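Amphinase-2 (Rana pipiens, PDB 2P7S) hydrolyses polymeric and ribosomal RNA as a secreted, cytotoxic endonuclease of the pancreatic ribonuclease family. Local coordinates at residues Lys10-Phe24 with Pro37-Thr51. Sequence-based numbering, arbitrary orientation. Where two conformers were deposited one is given.
Sequences KFKTKHITSQSVADF and PDGQCKPINTFIHST. With GOL (glycerol), chain E; ACT (acetate ion), chain D; ACT (acetate ion), chain C.
His-15, by similarity the proton acceptor of the ribonuclease active site, gives its ND1 hydrogen to Thr-46 O at 2.8 Å. The bond is almost straight (174°) and lies in both the imidazole and carbonyl planes, which fixes the ring's rotation and leaves NE2 directed into the active site, where it donates to OXT of the chain D acetate. That acetate also bonds His-107, the probable proton donor. A glycerol at the ring edge receives bonds from Thr-46 N and, at O3, from Lys-14 NZ, so it occupies part of the presumed substrate site.

Around this centre, Asn-45 ND2 donates to Lys-14 O (3.0 Å) while lying near the rim of one face of the Phe-47 ring, and Phe-24 CZ sits over the middle of the other. The extended side chains of Lys-10 and Lys-14 both form salt bridges with Asp-38: Lys-10 NZ meets OD1 from the syn side at 2.8 Å, Lys-14 NZ meets OD2 from the anti side at 2.6 Å. Pro-37 packs along their aliphatic parts, its CB against Lys-10 CG and its CD against Lys-14 CB, with its CG against Thr-13 CG2.

Past the helix end the backbones pair in parallel, Ile-48 N to His-15 O and Thr-17 N to Ile-48 O (2.9 Å). CH-pi contacts cover opposite faces of the His-49 ring, Val-21 CG2 over its centre and Thr-17 CG2 offset toward the rim. A chi1 of -64° (CG anti to the carbonyl carbon) brings ND1 to Gln-19 O, to which it donates a hydrogen bond at 2.7 Å, in the ring plane but above the carbonyl plane; NE2 bonds Thr-77. The edge of His-49 meets the face of Phe-24 in an offset edge-to-face pair.

Residues 10-15 of helix 6-15 run at 96° to strand 45-49, whose pairing with 16-17 is continued by antiparallel strand 74-83, while helix 26-29 packs on Phe-24 and Phe-47 and strand 104-111 on Phe-11 and Thr-46.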
loop_
_atom_site.group_PDB
_atom_site.type_symbol
_atom_site.label_atom_id
_atom_site.label_comp_id
_atom_site.label_asym_id
_atom_site.label_seq_id
_atom_site.Cartn_x
_atom_site.Cartn_y
_atom_site.Cartn_z
ATOM N N LYS A 10 -9.977 -2.627 3.617
ATOM C CA LYS A 10 -8.802 -3.361 4.062
ATOM C C LYS A 10 -7.560 -2.851 3.329
ATOM O O LYS A 10 -6.495 -2.714 3.936
ATOM C CB LYS A 10 -8.975 -4.858 3.804
ATOM C CG LYS A 10 -7.854 -5.712 4.374
ATOM C CD LYS A 10 -8.015 -7.166 3.973
ATOM C CE LYS A 10 -6.870 -8.012 4.499
ATOM N NZ LYS A 10 -6.973 -9.429 4.045
ATOM N N PHE A 11 -7.698 -2.571 2.033
ATOM C CA PHE A 11 -6.578 -2.069 1.239
ATOM C C PHE A 11 -6.105 -0.715 1.769
ATOM O O PHE A 11 -4.902 -0.494 1.919
ATOM C CB PHE A 11 -6.974 -1.916 -0.235
ATOM C CG PHE A 11 -5.865 -1.390 -1.111
ATOM C CD1 PHE A 11 -5.087 -2.254 -1.873
ATOM C CD2 PHE A 11 -5.595 -0.025 -1.167
ATOM C CE1 PHE A 11 -4.050 -1.764 -2.685
ATOM C CE2 PHE A 11 -4.568 0.472 -1.970
ATOM C CZ PHE A 11 -3.793 -0.400 -2.730
ATOM N N LYS A 12 -7.048 0.192 2.034
ATOM C CA LYS A 12 -6.705 1.523 2.545
ATOM C C LYS A 12 -5.974 1.429 3.881
ATOM O O LYS A 12 -4.975 2.111 4.109
ATOM C CB LYS A 12 -7.963 2.381 2.746
ATOM C CG LYS A 12 -8.579 2.946 1.474
ATOM C CD LYS A 12 -9.730 3.907 1.795
ATOM C CE LYS A 12 -10.905 3.177 2.431
ATOM N NZ LYS A 12 -12.012 4.110 2.813
ATOM N N THR A 13 -6.494 0.583 4.762
ATOM C CA THR A 13 -5.923 0.405 6.090
ATOM C C THR A 13 -4.506 -0.152 6.014
ATOM O O THR A 13 -3.592 0.346 6.666
ATOM C CB THR A 13 -6.803 -0.555 6.948
ATOM O OG1 THR A 13 -8.080 0.053 7.195
ATOM C CG2 THR A 13 -6.132 -0.850 8.288
ATOM N N LYS A 14 -4.331 -1.178 5.192
ATOM C CA LYS A 14 -3.043 -1.822 5.046
ATOM C C LYS A 14 -2.004 -1.081 4.200
ATOM O O LYS A 14 -0.809 -1.183 4.473
ATOM C CB LYS A 14 -3.239 -3.229 4.469
ATOM C CG LYS A 14 -1.972 -4.070 4.467
ATOM C CD LYS A 14 -2.232 -5.504 4.017
ATOM C CE LYS A 14 -0.975 -6.344 4.189
ATOM N NZ LYS A 14 -1.158 -7.724 3.680
ATOM N N HIS A 15 -2.448 -0.327 3.198
ATOM C CA HIS A 15 -1.513 0.338 2.292
ATOM C C HIS A 15 -1.503 1.845 2.146
ATOM O O HIS A 15 -0.555 2.387 1.579
ATOM C CB HIS A 15 -1.677 -0.248 0.888
ATOM C CG HIS A 15 -1.380 -1.707 0.814
ATOM N ND1 HIS A 15 -0.105 -2.203 0.949
ATOM C CD2 HIS A 15 -2.191 -2.779 0.650
ATOM C CE1 HIS A 15 -0.141 -3.521 0.871
ATOM N NE2 HIS A 15 -1.394 -3.897 0.690
ATOM N N ILE A 16 -2.536 2.538 2.606
ATOM C CA ILE A 16 -2.532 3.980 2.435
ATOM C C ILE A 16 -2.272 4.726 3.734
ATOM O O ILE A 16 -2.887 4.444 4.765
ATOM C CB ILE A 16 -3.849 4.471 1.800
ATOM C CG1 ILE A 16 -4.112 3.698 0.502
ATOM C CG2 ILE A 16 -3.742 5.962 1.487
ATOM C CD1 ILE A 16 -5.302 4.190 -0.301
ATOM N N THR A 17 -1.340 5.670 3.684
ATOM C CA THR A 17 -1.015 6.439 4.872
ATOM C C THR A 17 -1.027 7.943 4.643
ATOM O O THR A 17 -0.621 8.432 3.580
ATOM C CB THR A 17 0.370 6.042 5.451
ATOM O OG1 THR A 17 0.592 6.776 6.663
ATOM C CG2 THR A 17 1.489 6.358 4.470
ATOM N N SER A 18 -1.508 8.672 5.649
ATOM C CA SER A 18 -1.555 10.128 5.586
ATOM C C SER A 18 -0.276 10.699 6.213
ATOM O O SER A 18 -0.061 11.910 6.220
ATOM C CB SER A 18 -2.780 10.654 6.339
ATOM O OG SER A 18 -2.714 10.330 7.719
ATOM N N GLN A 19 0.574 9.819 6.733
ATOM C CA GLN A 19 1.831 10.240 7.359
ATOM C C GLN A 19 2.851 10.659 6.307
ATOM O O GLN A 19 2.789 10.224 5.162
ATOM C CB GLN A 19 2.444 9.097 8.173
ATOM C CG GLN A 19 1.611 8.547 9.320
ATOM C CD GLN A 19 2.269 7.316 9.943
ATOM O OE1 GLN A 19 3.366 7.404 10.484
ATOM N NE2 GLN A 19 1.607 6.163 9.851
ATOM N N SER A 20 3.798 11.501 6.699
ATOM C CA SER A 20 4.837 11.928 5.773
ATOM C C SER A 20 5.905 10.830 5.773
ATOM O O SER A 20 5.948 10.002 6.684
ATOM C CB SER A 20 5.464 13.241 6.244
ATOM O OG SER A 20 6.217 13.047 7.432
ATOM N N VAL A 21 6.756 10.830 4.753
ATOM C CA VAL A 21 7.838 9.856 4.635
ATOM C C VAL A 21 8.776 9.943 5.842
ATOM O O VAL A 21 9.269 8.932 6.341
ATOM C CB VAL A 21 8.653 10.116 3.353
ATOM C CG1 VAL A 21 9.870 9.217 3.306
ATOM C CG2 VAL A 21 7.774 9.887 2.138
ATOM N N ALA A 22 9.006 11.162 6.316
ATOM C CA ALA A 22 9.890 11.384 7.454
ATOM C C ALA A 22 9.293 10.941 8.788
ATOM O O ALA A 22 10.004 10.428 9.654
ATOM C CB ALA A 22 10.264 12.850 7.519
ATOM N N ASP A 23 7.991 11.142 8.962
ATOM C CA ASP A 23 7.339 10.760 10.208
ATOM C C ASP A 23 6.950 9.296 10.254
ATOM O O ASP A 23 6.614 8.776 11.316
ATOM C CB ASP A 23 6.079 11.598 10.449
ATOM C CG ASP A 23 6.392 13.034 10.787
ATOM O OD1 ASP A 23 7.439 13.269 11.429
ATOM O OD2 ASP A 23 5.588 13.921 10.423
ATOM N N PHE A 24 6.981 8.632 9.103
ATOM C CA PHE A 24 6.599 7.233 9.064
ATOM C C PHE A 24 7.672 6.367 9.699
ATOM O O PHE A 24 8.866 6.563 9.468
ATOM C CB PHE A 24 6.359 6.769 7.624
ATOM C CG PHE A 24 5.614 5.469 7.535
ATOM C CD1 PHE A 24 4.227 5.439 7.648
ATOM C CD2 PHE A 24 6.303 4.268 7.398
ATOM C CE1 PHE A 24 3.529 4.224 7.629
ATOM C CE2 PHE A 24 5.623 3.054 7.380
ATOM C CZ PHE A 24 4.234 3.030 7.496
ATOM N N PRO A 37 -4.277 -5.543 9.186
ATOM C CA PRO A 37 -5.394 -6.476 9.002
ATOM C C PRO A 37 -4.950 -7.933 8.914
ATOM O O PRO A 37 -5.592 -8.819 9.477
ATOM C CB PRO A 37 -6.032 -5.998 7.697
ATOM C CG PRO A 37 -5.764 -4.531 7.710
ATOM C CD PRO A 37 -4.318 -4.484 8.161
ATOM N N ASP A 38 -3.854 -8.182 8.205
ATOM C CA ASP A 38 -3.358 -9.545 8.056
ATOM C C ASP A 38 -2.424 -9.974 9.191
ATOM O O ASP A 38 -1.794 -11.028 9.113
ATOM C CB ASP A 38 -2.661 -9.704 6.699
ATOM C CG ASP A 38 -3.621 -9.526 5.527
ATOM O OD1 ASP A 38 -4.654 -10.229 5.489
ATOM O OD2 ASP A 38 -3.348 -8.685 4.646
ATOM N N GLY A 39 -2.350 -9.160 10.242
ATOM C CA GLY A 39 -1.495 -9.474 11.376
ATOM C C GLY A 39 -0.285 -8.561 11.491
ATOM O O GLY A 39 0.153 -7.978 10.500
ATOM N N GLN A 40 0.253 -8.430 12.701
ATOM C CA GLN A 40 1.424 -7.585 12.924
ATOM C C GLN A 40 2.732 -8.337 12.694
ATOM O O GLN A 40 2.762 -9.566 12.656
ATOM C CB GLN A 40 1.430 -7.018 14.348
ATOM C CG GLN A 40 0.347 -5.990 14.636
ATOM C CD GLN A 40 -0.842 -6.580 15.361
ATOM O OE1 GLN A 40 -0.717 -7.059 16.490
ATOM N NE2 GLN A 40 -2.004 -6.552 14.718
ATOM N N CYS A 41 3.810 -7.575 12.536
ATOM C CA CYS A 41 5.142 -8.125 12.324
ATOM C C CYS A 41 5.257 -9.004 11.078
ATOM O O CYS A 41 5.930 -10.031 11.094
ATOM C CB CYS A 41 5.579 -8.921 13.561
ATOM S SG CYS A 41 7.320 -9.456 13.546
ATOM N N LYS A 42 4.603 -8.602 9.996
ATOM C CA LYS A 42 4.671 -9.360 8.753
ATOM C C LYS A 42 6.010 -9.090 8.065
ATOM O O LYS A 42 6.622 -8.039 8.270
ATOM C CB LYS A 42 3.503 -8.978 7.838
ATOM C CG LYS A 42 2.158 -9.475 8.348
ATOM C CD LYS A 42 2.128 -10.999 8.384
ATOM C CE LYS A 42 0.931 -11.522 9.155
ATOM N NZ LYS A 42 0.867 -13.016 9.165
ATOM N N PRO A 43 6.482 -10.031 7.233
ATOM C CA PRO A 43 7.763 -9.864 6.534
ATOM C C PRO A 43 7.920 -8.642 5.630
ATOM O O PRO A 43 9.006 -8.056 5.556
ATOM C CB PRO A 43 7.917 -11.185 5.770
ATOM C CG PRO A 43 6.509 -11.614 5.546
ATOM C CD PRO A 43 5.846 -11.308 6.862
ATOM N N ILE A 44 6.858 -8.239 4.943
ATOM C CA ILE A 44 6.985 -7.091 4.056
ATOM C C ILE A 44 5.674 -6.404 3.686
ATOM O O ILE A 44 4.629 -7.055 3.561
ATOM C CB ILE A 44 7.715 -7.505 2.754
ATOM C CG1 ILE A 44 7.932 -6.285 1.856
ATOM C CG2 ILE A 44 6.902 -8.581 2.022
ATOM C CD1 ILE A 44 8.815 -6.561 0.652
ATOM N N ASN A 45 5.736 -5.084 3.531
ATOM C CA ASN A 45 4.566 -4.298 3.133
ATOM C C ASN A 45 4.961 -2.939 2.580
ATOM O O ASN A 45 5.940 -2.342 3.025
ATOM C CB ASN A 45 3.601 -4.078 4.297
ATOM C CG ASN A 45 2.249 -3.545 3.825
ATOM O OD1 ASN A 45 1.536 -4.222 3.080
ATOM N ND2 ASN A 45 1.903 -2.331 4.236
ATOM N N THR A 46 4.194 -2.453 1.607
ATOM C CA THR A 46 4.460 -1.150 1.004
ATOM C C THR A 46 3.328 -0.177 1.337
ATOM O O THR A 46 2.144 -0.517 1.229
ATOM C CB THR A 46 4.614 -1.265 -0.533
ATOM O OG1 THR A 46 5.802 -2.008 -0.836
ATOM C CG2 THR A 46 4.731 0.110 -1.164
ATOM N N PHE A 47 3.704 1.024 1.771
ATOM C CA PHE A 47 2.753 2.064 2.131
ATOM C C PHE A 47 2.755 3.199 1.118
ATOM O O PHE A 47 3.809 3.634 0.661
ATOM C CB PHE A 47 3.082 2.614 3.521
ATOM C CG PHE A 47 2.931 1.603 4.617
ATOM C CD1 PHE A 47 3.985 0.765 4.964
ATOM C CD2 PHE A 47 1.716 1.464 5.279
ATOM C CE1 PHE A 47 3.824 -0.199 5.958
ATOM C CE2 PHE A 47 1.542 0.499 6.274
ATOM C CZ PHE A 47 2.596 -0.334 6.614
ATOM N N ILE A 48 1.565 3.691 0.792
ATOM C CA ILE A 48 1.411 4.758 -0.192
ATOM C C ILE A 48 1.104 6.072 0.523
ATOM O O ILE A 48 0.081 6.195 1.195
ATOM C CB ILE A 48 0.249 4.436 -1.168
ATOM C CG1 ILE A 48 0.389 3.010 -1.699
ATOM C CG2 ILE A 48 0.246 5.425 -2.320
ATOM C CD1 ILE A 48 -0.914 2.442 -2.258
ATOM N N HIS A 49 1.999 7.045 0.380
ATOM C CA HIS A 49 1.828 8.348 1.016
ATOM C C HIS A 49 0.958 9.216 0.121
ATOM O O HIS A 49 1.459 9.970 -0.723
ATOM C CB HIS A 49 3.196 9.003 1.221
ATOM C CG HIS A 49 4.083 8.247 2.157
ATOM N ND1 HIS A 49 4.074 8.453 3.520
ATOM C CD2 HIS A 49 4.965 7.243 1.933
ATOM C CE1 HIS A 49 4.911 7.607 4.095
ATOM N NE2 HIS A 49 5.463 6.861 3.154
ATOM N N SER A 50 -0.350 9.111 0.305
ATOM C CA SER A 50 -1.289 9.871 -0.509
ATOM C C SER A 50 -2.700 9.834 0.051
ATOM O O SER A 50 -3.021 9.002 0.906
ATOM C CB SER A 50 -1.305 9.305 -1.936
ATOM O OG SER A 50 -2.417 9.778 -2.682
ATOM N N THR A 51 -3.534 10.744 -0.439
ATOM C CA THR A 51 -4.927 10.788 -0.041
ATOM C C THR A 51 -5.437 9.526 -0.737
ATOM O O THR A 51 -4.773 9.017 -1.641
ATOM C CB THR A 51 -5.615 12.026 -0.625
ATOM O OG1 THR A 51 -5.175 12.210 -1.975
ATOM C CG2 THR A 51 -5.257 13.272 0.186
HETATM C C1 GOL E . 2.121 -5.738 -0.408
HETATM O O1 GOL E . 2.917 -4.701 0.159
HETATM C C2 GOL E . 1.231 -6.382 0.656
HETATM O O2 GOL E . 1.973 -6.930 1.751
HETATM C C3 GOL E . 0.381 -7.481 0.016
HETATM O O3 GOL E . -0.453 -8.055 1.027
HETATM C C ACT D . -3.981 -6.397 0.132
HETATM O O ACT D . -4.241 -7.614 0.250
HETATM O OXT ACT D . -3.007 -5.830 -0.554
HETATM C CH3 ACT D . -4.906 -5.445 0.876
HETATM C C ACT C . 7.254 -4.103 -3.442
HETATM O O ACT C . 7.198 -4.231 -4.687
HETATM O OXT ACT C . 6.262 -3.945 -2.587
HETATM C CH3 ACT C . 8.644 -4.136 -2.828
#